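Local atomic coordinates of diguanylate cyclase/phosphodiesterase-domain containing protein (Thermotoga maritima MSB8, PDB entry 6KHU), a protein that probably adopts the fold of GGDEF-type diguanylate cyclases, enzymes that make the second messenger cyclic di-GMP from GTP, and binds zinc in the crystal. Residues A[56-61]-A[87-92]; A[91-96]-A[105-110]. All coordinates share one frame; numbering follows the deposited sequence.

Contact 1 (A[56-61]-A[87-92]); sequences KECVRV and PNIEER. With ZN (zinc ion), chain C.
Cys58 and Ile89 make the apolar part of this contact, the sulfur SG of Cys58 lying 4.1 Å from the branch methyl CG2 of Ile89. CG2 of Ile89 stands anti to the backbone N, with the longer CG1 arm beside the N (chi1 -67°), and it is CG2 that meets the sulfur. Both residues are buried: Cys58 rests on Leu76 and Ile89 on Val78, both of strand 73-79, and Ile89 also on Phe33 of strand 30-37. They thus belong to the layer between helix and sheet in the GGDEF-type alpha/beta fold, where helix 86-100 and segment 56-61 lie over the same face of the mixed sheet. The polar link is made through water. Water 1 donates to the carbonyl Cys58 O at 3.1 Å and accepts from Arg92 NH2, also at 3.1 Å, tying the guanidinium to the backbone at Cys58. Arg92 NH1 stays 4.4 Å from Glu57 O, approaching obliquely and without a bond. Ionic effects are longer in range: Glu57 OE1 and Arg92 NH1 are 5.1 Å apart, not in contact, yet the arginine charge probably helps to offset that of the carboxylate. At the surface, Glu57 binds the zinc ion. Its CG lies opposite the backbone N (chi1 -161°) and the chain runs extended, which carries the carboxylate outward to the metal; OE1 of Glu57 binds at 2.0 Å, OE2 is farther off at 2.7 Å, and His96 is the other ligand from this chain.

Contact 2 (A[91-96]-A[105-110]); sequences ERIKNH and YSIAYK. With ZN (zinc ion), chain C.
A beta-alpha-beta crossover of the GGDEF-type fold brings this helix and strand together, Ile93 and Lys94 packing on Ile107 and Tyr105: helix 86-100 links strand 73-79 to the parallel strand 105-112, with strand 30-37 lying between the two in the sheet. The helix runs almost antiparallel to the strand that follows it (167° between the two short segments), with the axes 10.2 Å apart at closest approach. Strand 105-112 is an outermost strand of the sheet, hydrogen-bonded through Ser106, Ala108 and Lys110 to strand 30-37; Ala108 lies on the other face, against helix 119-130. On the near face the end methyl CD1 of Ile107 reaches the branch methyl CG2 of Ile93 at 3.8 Å, the two side chains meeting at a slant. Ile93 continues inward to Ile54 and Leu55, so the edge of the sheet is joined to helix 41-57. Lys94 lies across Tyr105 at about a right angle. Its CG is 3.3 Å from the phenolic OH of Tyr105, near the ring plane and at the edge, while CD touches Ile107 CG2 at 4.1 Å. Beyond CD the lysine chain bends, and NZ forms a long, weak ion pair with Glu91 OE2. CG of Tyr105 lies between the backbone N and the carbonyl carbon (chi1 71°), and the ring extends from there to bring OH against Lys94. Water 2 donates to Lys94 O at 2.7 Å and also approaches Tyr105 OH, at a distance so short that its length is doubtful. On another side of the helix, His96 ND1 donates to Arg92 O at 2.8 Å, a bond that restrains the ring's rotation, with His96 NE2 binding the zinc ion at 2.0 Å.

How the contacts relate
Contact 1 precedes contact 2 along the chain, and their centres are about 9 Å apart. Both use helix 86-100 and share Glu91 and Arg92: contact 1 takes the first half of the helix to segment 56-61, and contact 2 takes the next turns to strand 105-112 at the sheet edge. The helix is thereby fastened on two sides over one face of the sheet. Glu90 of contact 1 also lies against Ile107 and Tyr109 of contact 2. The zinc ion joins the two regions at the surface, bound by one residue from each, so it cross-connects helices 41-57 and 86-100.

Contact 1 (A[56-61]-A[87-92])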
ATOM      1  N   LYS A  56       0.631  -4.457   7.166  1.00 12.73           N
ATOM      2  CA  LYS A  56       0.996  -3.890   8.461  1.00 14.43           C
ATOM      3  C   LYS A  56       2.444  -4.197   8.812  1.00 17.24           C
ATOM      4  O   LYS A  56       3.114  -3.388   9.467  1.00 14.62           O
ATOM      5  CB  LYS A  56       0.078  -4.425   9.560  1.00 20.22           C
ATOM      6  CG  LYS A  56      -1.211  -3.646   9.756  1.00 19.21           C
ATOM      7  CD  LYS A  56      -0.946  -2.142   9.934  1.00 26.08           C
ATOM      8  CE  LYS A  56      -0.179  -1.824  11.208  1.00 30.39           C
ATOM      9  NZ  LYS A  56      -0.457  -0.429  11.688  1.00 26.04           N
ATOM     10  N   GLU A  57       2.944  -5.357   8.382  1.00 14.60           N
ATOM     11  CA  GLU A  57       4.329  -5.724   8.659  1.00 15.04           C
ATOM     12  C   GLU A  57       5.317  -4.769   8.004  1.00 15.06           C
ATOM     13  O   GLU A  57       6.433  -4.595   8.512  1.00 15.34           O
ATOM     14  CB  GLU A  57       4.593  -7.156   8.182  1.00 14.65           C
ATOM     15  CG  GLU A  57       5.813  -7.782   8.820  1.00 20.51           C
ATOM     16  CD  GLU A  57       6.069  -9.189   8.341  1.00 17.91           C
ATOM     17  OE1 GLU A  57       7.253  -9.569   8.256  1.00 24.71           O
ATOM     18  OE2 GLU A  57       5.084  -9.919   8.065  1.00 17.22           O
ATOM     19  N   CYS A  58       4.946  -4.164   6.870  1.00 14.39           N
ATOM     20  CA  CYS A  58       5.831  -3.214   6.190  1.00 19.17           C
ATOM     21  C   CYS A  58       5.954  -1.878   6.909  1.00 18.63           C
ATOM     22  O   CYS A  58       6.828  -1.082   6.552  1.00 21.44           O
ATOM     23  CB  CYS A  58       5.328  -2.923   4.776  1.00 18.47           C
ATOM     24  SG  CYS A  58       5.102  -4.374   3.751  1.00 18.78           S
ATOM     25  N   VAL A  59       5.070  -1.589   7.861  1.00 14.86           N
ATOM     26  CA  VAL A  59       5.079  -0.307   8.557  1.00 15.73           C
ATOM     27  C   VAL A  59       6.337  -0.218   9.421  1.00 22.18           C
ATOM     28  O   VAL A  59       6.511  -1.000  10.361  1.00 21.51           O
ATOM     29  CB  VAL A  59       3.805  -0.159   9.404  1.00 19.41           C
ATOM     30  CG1 VAL A  59       3.926   0.977  10.429  1.00 20.02           C
ATOM     31  CG2 VAL A  59       2.595   0.043   8.497  1.00 16.49           C
ATOM     32  N   ARG A  60       7.216   0.742   9.108  1.00 17.52           N
ATOM     33  CA  ARG A  60       8.453   0.931   9.864  1.00 20.58           C
ATOM     34  C   ARG A  60       8.388   2.071  10.871  1.00 23.55           C
ATOM     35  O   ARG A  60       9.041   1.998  11.916  1.00 24.48           O
ATOM     36  CB  ARG A  60       9.643   1.216   8.941  1.00 25.97           C
ATOM     37  CG  ARG A  60       9.680   0.520   7.607  1.00 29.07           C
ATOM     38  CD  ARG A  60      10.836   1.113   6.776  1.00 36.14           C
ATOM     39  NE  ARG A  60      11.892   1.643   7.642  1.00 42.26           N
ATOM     40  CZ  ARG A  60      12.201   2.936   7.764  1.00 45.38           C
ATOM     41  NH1 ARG A  60      11.537   3.850   7.076  1.00 36.54           N
ATOM     42  NH2 ARG A  60      13.170   3.322   8.587  1.00 43.76           N
ATOM     43  N   VAL A  61       7.660   3.138  10.571  1.00 20.79           N
ATOM     44  CA  VAL A  61       7.525   4.254  11.507  1.00 22.97           C
ATOM     45  C   VAL A  61       6.052   4.578  11.638  1.00 17.38           C
ATOM     46  O   VAL A  61       5.240   4.189  10.779  1.00 18.28           O
ATOM     47  CB  VAL A  61       8.365   5.475  11.051  1.00 22.05           C
ATOM     48  CG1 VAL A  61       9.841   5.091  10.989  1.00 22.06           C
ATOM     49  CG2 VAL A  61       7.892   5.986   9.685  1.00 19.34           C
ATOM     50  N   PRO A  87      11.350  -2.036  -4.824  1.00 19.65           N
ATOM     51  CA  PRO A  87      11.173  -3.424  -5.301  1.00 22.18           C
ATOM     52  C   PRO A  87      11.398  -4.464  -4.223  1.00 20.27           C
ATOM     53  O   PRO A  87      10.753  -5.519  -4.259  1.00 20.62           O
ATOM     54  CB  PRO A  87      12.219  -3.558  -6.419  1.00 26.87           C
ATOM     55  CG  PRO A  87      12.508  -2.148  -6.848  1.00 26.40           C
ATOM     56  CD  PRO A  87      12.390  -1.332  -5.597  1.00 21.24           C
ATOM     57  N   ASN A  88      12.319  -4.216  -3.289  1.00 18.35           N
ATOM     58  CA  ASN A  88      12.544  -5.163  -2.202  1.00 19.46           C
ATOM     59  C   ASN A  88      11.298  -5.309  -1.340  1.00 21.82           C
ATOM     60  O   ASN A  88      10.955  -6.418  -0.912  1.00 18.88           O
ATOM     61  CB  ASN A  88      13.717  -4.715  -1.332  1.00 24.96           C
ATOM     62  CG  ASN A  88      15.003  -4.479  -2.123  1.00 32.07           C
ATOM     63  OD1 ASN A  88      14.983  -4.116  -3.304  1.00 37.39           O
ATOM     64  ND2 ASN A  88      16.134  -4.668  -1.457  1.00 34.05           N
ATOM     65  N   ILE A  89      10.623  -4.195  -1.049  1.00 19.02           N
ATOM     66  CA  ILE A  89       9.394  -4.268  -0.266  1.00 20.31           C
ATOM     67  C   ILE A  89       8.325  -5.037  -1.026  1.00 17.63           C
ATOM     68  O   ILE A  89       7.635  -5.891  -0.458  1.00 17.92           O
ATOM     69  CB  ILE A  89       8.918  -2.859   0.121  1.00 22.06           C
ATOM     70  CG1 ILE A  89       9.908  -2.239   1.104  1.00 21.14           C
ATOM     71  CG2 ILE A  89       7.506  -2.918   0.718  1.00 19.02           C
ATOM     72  CD1 ILE A  89       9.636  -0.799   1.404  1.00 24.09           C
ATOM     73  N   GLU A  90       8.184  -4.766  -2.327  1.00 16.90           N
ATOM     74  CA  GLU A  90       7.196  -5.501  -3.113  1.00 18.91           C
ATOM     75  C   GLU A  90       7.476  -6.997  -3.093  1.00 14.80           C
ATOM     76  O   GLU A  90       6.552  -7.801  -2.955  1.00 16.28           O
ATOM     77  CB  GLU A  90       7.161  -5.008  -4.557  1.00 16.43           C
ATOM     78  CG  GLU A  90       5.984  -5.595  -5.334  1.00 20.58           C
ATOM     79  CD  GLU A  90       6.062  -5.333  -6.835  1.00 29.12           C
ATOM     80  OE1 GLU A  90       7.136  -5.564  -7.423  1.00 31.49           O
ATOM     81  OE2 GLU A  90       5.050  -4.886  -7.423  1.00 27.89           O
ATOM     82  N   GLU A  91       8.742  -7.391  -3.250  1.00 16.93           N
ATOM     83  CA  GLU A  91       9.067  -8.815  -3.215  1.00 20.88           C
ATOM     84  C   GLU A  91       8.696  -9.424  -1.867  1.00 20.86           C
ATOM     85  O   GLU A  91       8.161 -10.539  -1.807  1.00 16.25           O
ATOM     86  CB  GLU A  91      10.554  -9.023  -3.519  1.00 21.83           C
ATOM     87  CG  GLU A  91      10.900 -10.347  -4.212  1.00 33.00           C
ATOM     88  CD  GLU A  91      10.064 -10.618  -5.464  1.00 40.31           C
ATOM     89  OE1 GLU A  91       9.777 -11.804  -5.742  1.00 48.43           O
ATOM     90  OE2 GLU A  91       9.702  -9.648  -6.175  1.00 44.89           O
ATOM     91  N   ARG A  92       8.953  -8.695  -0.772  1.00 15.94           N
ATOM     92  CA  ARG A  92       8.614  -9.217   0.548  1.00 19.48           C
ATOM     93  C   ARG A  92       7.112  -9.445   0.671  1.00 16.00           C
ATOM     94  O   ARG A  92       6.677 -10.487   1.176  1.00 15.00           O
ATOM     95  CB  ARG A  92       9.114  -8.266   1.647  1.00 18.56           C
ATOM     96  CG  ARG A  92      10.625  -8.325   1.899  1.00 21.01           C
ATOM     97  CD  ARG A  92      11.127  -7.103   2.677  1.00 28.30           C
ATOM     98  NE  ARG A  92      10.507  -7.003   3.996  1.00 34.80           N
ATOM     99  CZ  ARG A  92      10.341  -5.868   4.674  1.00 41.47           C
ATOM    100  NH1 ARG A  92       9.759  -5.888   5.873  1.00 32.48           N
ATOM    101  NH2 ARG A  92      10.755  -4.712   4.160  1.00 38.94           N
TER
HETATM  102 ZN    ZN C 202       7.268 -11.528   7.761  1.00 18.90          ZN
HETATM  103  O   HOH W   1       9.343  -2.121   5.168  1.00 27.32           O

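Contact 2 (A[91-96]-A[105-110])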
ATOM      1  N   GLU A  91       8.742  -7.391  -3.250  1.00 16.93           N
ATOM      2  CA  GLU A  91       9.067  -8.815  -3.215  1.00 20.88           C
ATOM      3  C   GLU A  91       8.696  -9.424  -1.867  1.00 20.86           C
ATOM      4  O   GLU A  91       8.161 -10.539  -1.807  1.00 16.25           O
ATOM      5  CB  GLU A  91      10.554  -9.023  -3.519  1.00 21.83           C
ATOM      6  CG  GLU A  91      10.900 -10.347  -4.212  1.00 33.00           C
ATOM      7  CD  GLU A  91      10.064 -10.618  -5.464  1.00 40.31           C
ATOM      8  OE1 GLU A  91       9.777 -11.804  -5.742  1.00 48.43           O
ATOM      9  OE2 GLU A  91       9.702  -9.648  -6.175  1.00 44.89           O
ATOM     10  N   ARG A  92       8.953  -8.695  -0.772  1.00 15.94           N
ATOM     11  CA  ARG A  92       8.614  -9.217   0.548  1.00 19.48           C
ATOM     12  C   ARG A  92       7.112  -9.445   0.671  1.00 16.00           C
ATOM     13  O   ARG A  92       6.677 -10.487   1.176  1.00 15.00           O
ATOM     14  CB  ARG A  92       9.114  -8.266   1.647  1.00 18.56           C
ATOM     15  CG  ARG A  92      10.625  -8.325   1.899  1.00 21.01           C
ATOM     16  CD  ARG A  92      11.127  -7.103   2.677  1.00 28.30           C
ATOM     17  NE  ARG A  92      10.507  -7.003   3.996  1.00 34.80           N
ATOM     18  CZ  ARG A  92      10.341  -5.868   4.674  1.00 41.47           C
ATOM     19  NH1 ARG A  92       9.759  -5.888   5.873  1.00 32.48           N
ATOM     20  NH2 ARG A  92      10.755  -4.712   4.160  1.00 38.94           N
ATOM     21  N   ILE A  93       6.304  -8.489   0.204  1.00 13.66           N
ATOM     22  CA  ILE A  93       4.854  -8.671   0.238  1.00 14.77           C
ATOM     23  C   ILE A  93       4.462  -9.909  -0.568  1.00 19.86           C
ATOM     24  O   ILE A  93       3.671 -10.750  -0.109  1.00 13.86           O
ATOM     25  CB  ILE A  93       4.132  -7.409  -0.270  1.00 14.26           C
ATOM     26  CG1 ILE A  93       4.407  -6.214   0.661  1.00 14.44           C
ATOM     27  CG2 ILE A  93       2.626  -7.683  -0.410  1.00 10.74           C
ATOM     28  CD1 ILE A  93       4.152  -4.874   0.016  1.00 16.60           C
ATOM     29  N   LYS A  94       5.039 -10.054  -1.770  1.00 13.67           N
ATOM     30  CA  LYS A  94       4.719 -11.202  -2.623  1.00 18.00           C
ATOM     31  C   LYS A  94       5.118 -12.518  -1.961  1.00 19.06           C
ATOM     32  O   LYS A  94       4.345 -13.484  -1.975  1.00 19.07           O
ATOM     33  CB  LYS A  94       5.407 -11.057  -3.986  1.00 17.82           C
ATOM     34  CG  LYS A  94       4.876  -9.869  -4.824  1.00 20.36           C
ATOM     35  CD  LYS A  94       5.046 -10.083  -6.335  1.00 30.58           C
ATOM     36  CE  LYS A  94       6.506  -9.971  -6.749  1.00 37.96           C
ATOM     37  NZ  LYS A  94       6.672  -9.879  -8.235  1.00 44.91           N
ATOM     38  N   ASN A  95       6.311 -12.558  -1.358  1.00 16.89           N
ATOM     39  CA  ASN A  95       6.771 -13.747  -0.639  1.00 21.11           C
ATOM     40  C   ASN A  95       5.819 -14.130   0.488  1.00 19.58           C
ATOM     41  O   ASN A  95       5.541 -15.315   0.694  1.00 22.13           O
ATOM     42  CB  ASN A  95       8.172 -13.519  -0.072  1.00 17.55           C
ATOM     43  CG  ASN A  95       9.244 -13.474  -1.150  1.00 19.48           C
ATOM     44  OD1 ASN A  95       8.978 -13.771  -2.308  1.00 18.84           O
ATOM     45  ND2 ASN A  95      10.464 -13.112  -0.760  1.00 19.95           N
ATOM     46  N   HIS A  96       5.315 -13.147   1.236  1.00 17.47           N
ATOM     47  CA  HIS A  96       4.361 -13.472   2.300  1.00 17.44           C
ATOM     48  C   HIS A  96       3.062 -14.020   1.727  1.00 22.09           C
ATOM     49  O   HIS A  96       2.507 -14.996   2.253  1.00 19.47           O
ATOM     50  CB  HIS A  96       4.091 -12.253   3.175  1.00 17.36           C
ATOM     51  CG  HIS A  96       5.191 -11.961   4.151  1.00 15.19           C
ATOM     52  ND1 HIS A  96       6.430 -11.499   3.758  1.00 14.45           N
ATOM     53  CD2 HIS A  96       5.247 -12.092   5.498  1.00 16.14           C
ATOM     54  CE1 HIS A  96       7.203 -11.360   4.822  1.00 17.36           C
ATOM     55  NE2 HIS A  96       6.509 -11.712   5.892  1.00 16.99           N
ATOM     56  N   TYR A 105      -4.011 -12.284  -6.662  1.00 23.06           N
ATOM     57  CA  TYR A 105      -3.919 -10.862  -6.360  1.00 25.55           C
ATOM     58  C   TYR A 105      -3.114 -10.166  -7.446  1.00 23.10           C
ATOM     59  O   TYR A 105      -2.406 -10.799  -8.234  1.00 23.94           O
ATOM     60  CB  TYR A 105      -3.264 -10.625  -4.990  1.00 19.96           C
ATOM     61  CG  TYR A 105      -1.790 -10.949  -5.021  1.00 23.95           C
ATOM     62  CD1 TYR A 105      -1.347 -12.273  -4.989  1.00 25.22           C
ATOM     63  CD2 TYR A 105      -0.840  -9.941  -5.105  1.00 20.20           C
ATOM     64  CE1 TYR A 105      -0.001 -12.571  -5.045  1.00 24.49           C
ATOM     65  CE2 TYR A 105       0.505 -10.229  -5.152  1.00 26.00           C
ATOM     66  CZ  TYR A 105       0.921 -11.543  -5.119  1.00 23.42           C
ATOM     67  OH  TYR A 105       2.266 -11.823  -5.169  1.00 26.85           O
ATOM     68  N   SER A 106      -3.214  -8.840  -7.452  1.00 19.29           N
ATOM     69  CA  SER A 106      -2.359  -7.973  -8.251  1.00 19.03           C
ATOM     70  C   SER A 106      -1.728  -6.939  -7.332  1.00 21.37           C
ATOM     71  O   SER A 106      -2.362  -6.472  -6.379  1.00 21.04           O
ATOM     72  CB  SER A 106      -3.149  -7.272  -9.365  1.00 19.44           C
ATOM     73  OG  SER A 106      -3.780  -8.211 -10.223  1.00 23.28           O
ATOM     74  N   ILE A 107      -0.480  -6.582  -7.611  1.00 19.65           N
ATOM     75  CA  ILE A 107       0.240  -5.633  -6.776  1.00 20.39           C
ATOM     76  C   ILE A 107       0.907  -4.619  -7.690  1.00 17.68           C
ATOM     77  O   ILE A 107       1.338  -4.947  -8.799  1.00 15.70           O
ATOM     78  CB  ILE A 107       1.280  -6.335  -5.868  1.00 17.39           C
ATOM     79  CG1 ILE A 107       1.994  -5.335  -4.949  1.00 16.36           C
ATOM     80  CG2 ILE A 107       2.300  -7.076  -6.702  1.00 17.21           C
ATOM     81  CD1 ILE A 107       2.745  -6.011  -3.783  1.00 14.18           C
ATOM     82  N   ALA A 108       0.983  -3.376  -7.223  1.00 12.55           N
ATOM     83  CA  ALA A 108       1.646  -2.319  -7.976  1.00 17.30           C
ATOM     84  C   ALA A 108       2.123  -1.254  -6.997  1.00 17.09           C
ATOM     85  O   ALA A 108       1.612  -1.148  -5.880  1.00 16.17           O
ATOM     86  CB  ALA A 108       0.711  -1.721  -9.034  1.00 14.64           C
ATOM     87  N   TYR A 109       3.132  -0.480  -7.407  1.00 15.59           N
ATOM     88  CA  TYR A 109       3.630   0.591  -6.553  1.00 12.77           C
ATOM     89  C   TYR A 109       4.069   1.789  -7.388  1.00 15.86           C
ATOM     90  O   TYR A 109       4.425   1.653  -8.562  1.00 16.97           O
ATOM     91  CB  TYR A 109       4.786   0.112  -5.644  1.00 15.03           C
ATOM     92  CG  TYR A 109       6.063  -0.258  -6.367  1.00 18.90           C
ATOM     93  CD1 TYR A 109       6.980   0.713  -6.739  1.00 18.37           C
ATOM     94  CD2 TYR A 109       6.356  -1.586  -6.664  1.00 22.57           C
ATOM     95  CE1 TYR A 109       8.152   0.379  -7.396  1.00 22.21           C
ATOM     96  CE2 TYR A 109       7.528  -1.931  -7.323  1.00 24.06           C
ATOM     97  CZ  TYR A 109       8.418  -0.940  -7.684  1.00 28.27           C
ATOM     98  OH  TYR A 109       9.586  -1.270  -8.334  1.00 38.91           O
ATOM     99  N   LYS A 110       4.033   2.969  -6.759  1.00 12.64           N
ATOM    100  CA  LYS A 110       4.499   4.218  -7.351  1.00 14.50           C
ATOM    101  C   LYS A 110       5.361   4.924  -6.315  1.00 17.48           C
ATOM    102  O   LYS A 110       4.930   5.090  -5.172  1.00 14.56           O
ATOM    103  CB  LYS A 110       3.332   5.116  -7.757  1.00 14.50           C
ATOM    104  CG  LYS A 110       2.518   4.612  -8.929  1.00 14.51           C
ATOM    105  CD  LYS A 110       3.192   4.937 -10.238  1.00 20.99           C
ATOM    106  CE  LYS A 110       2.415   4.364 -11.421  1.00 18.63           C
ATOM    107  NZ  LYS A 110       3.004   4.829 -12.709  1.00 30.68           N
TER
HETATM  108 ZN    ZN C 202       7.268 -11.528   7.761  1.00 18.90          ZN
HETATM  109  O   HOH W   2       2.792 -14.093  -4.149  1.00 27.40           O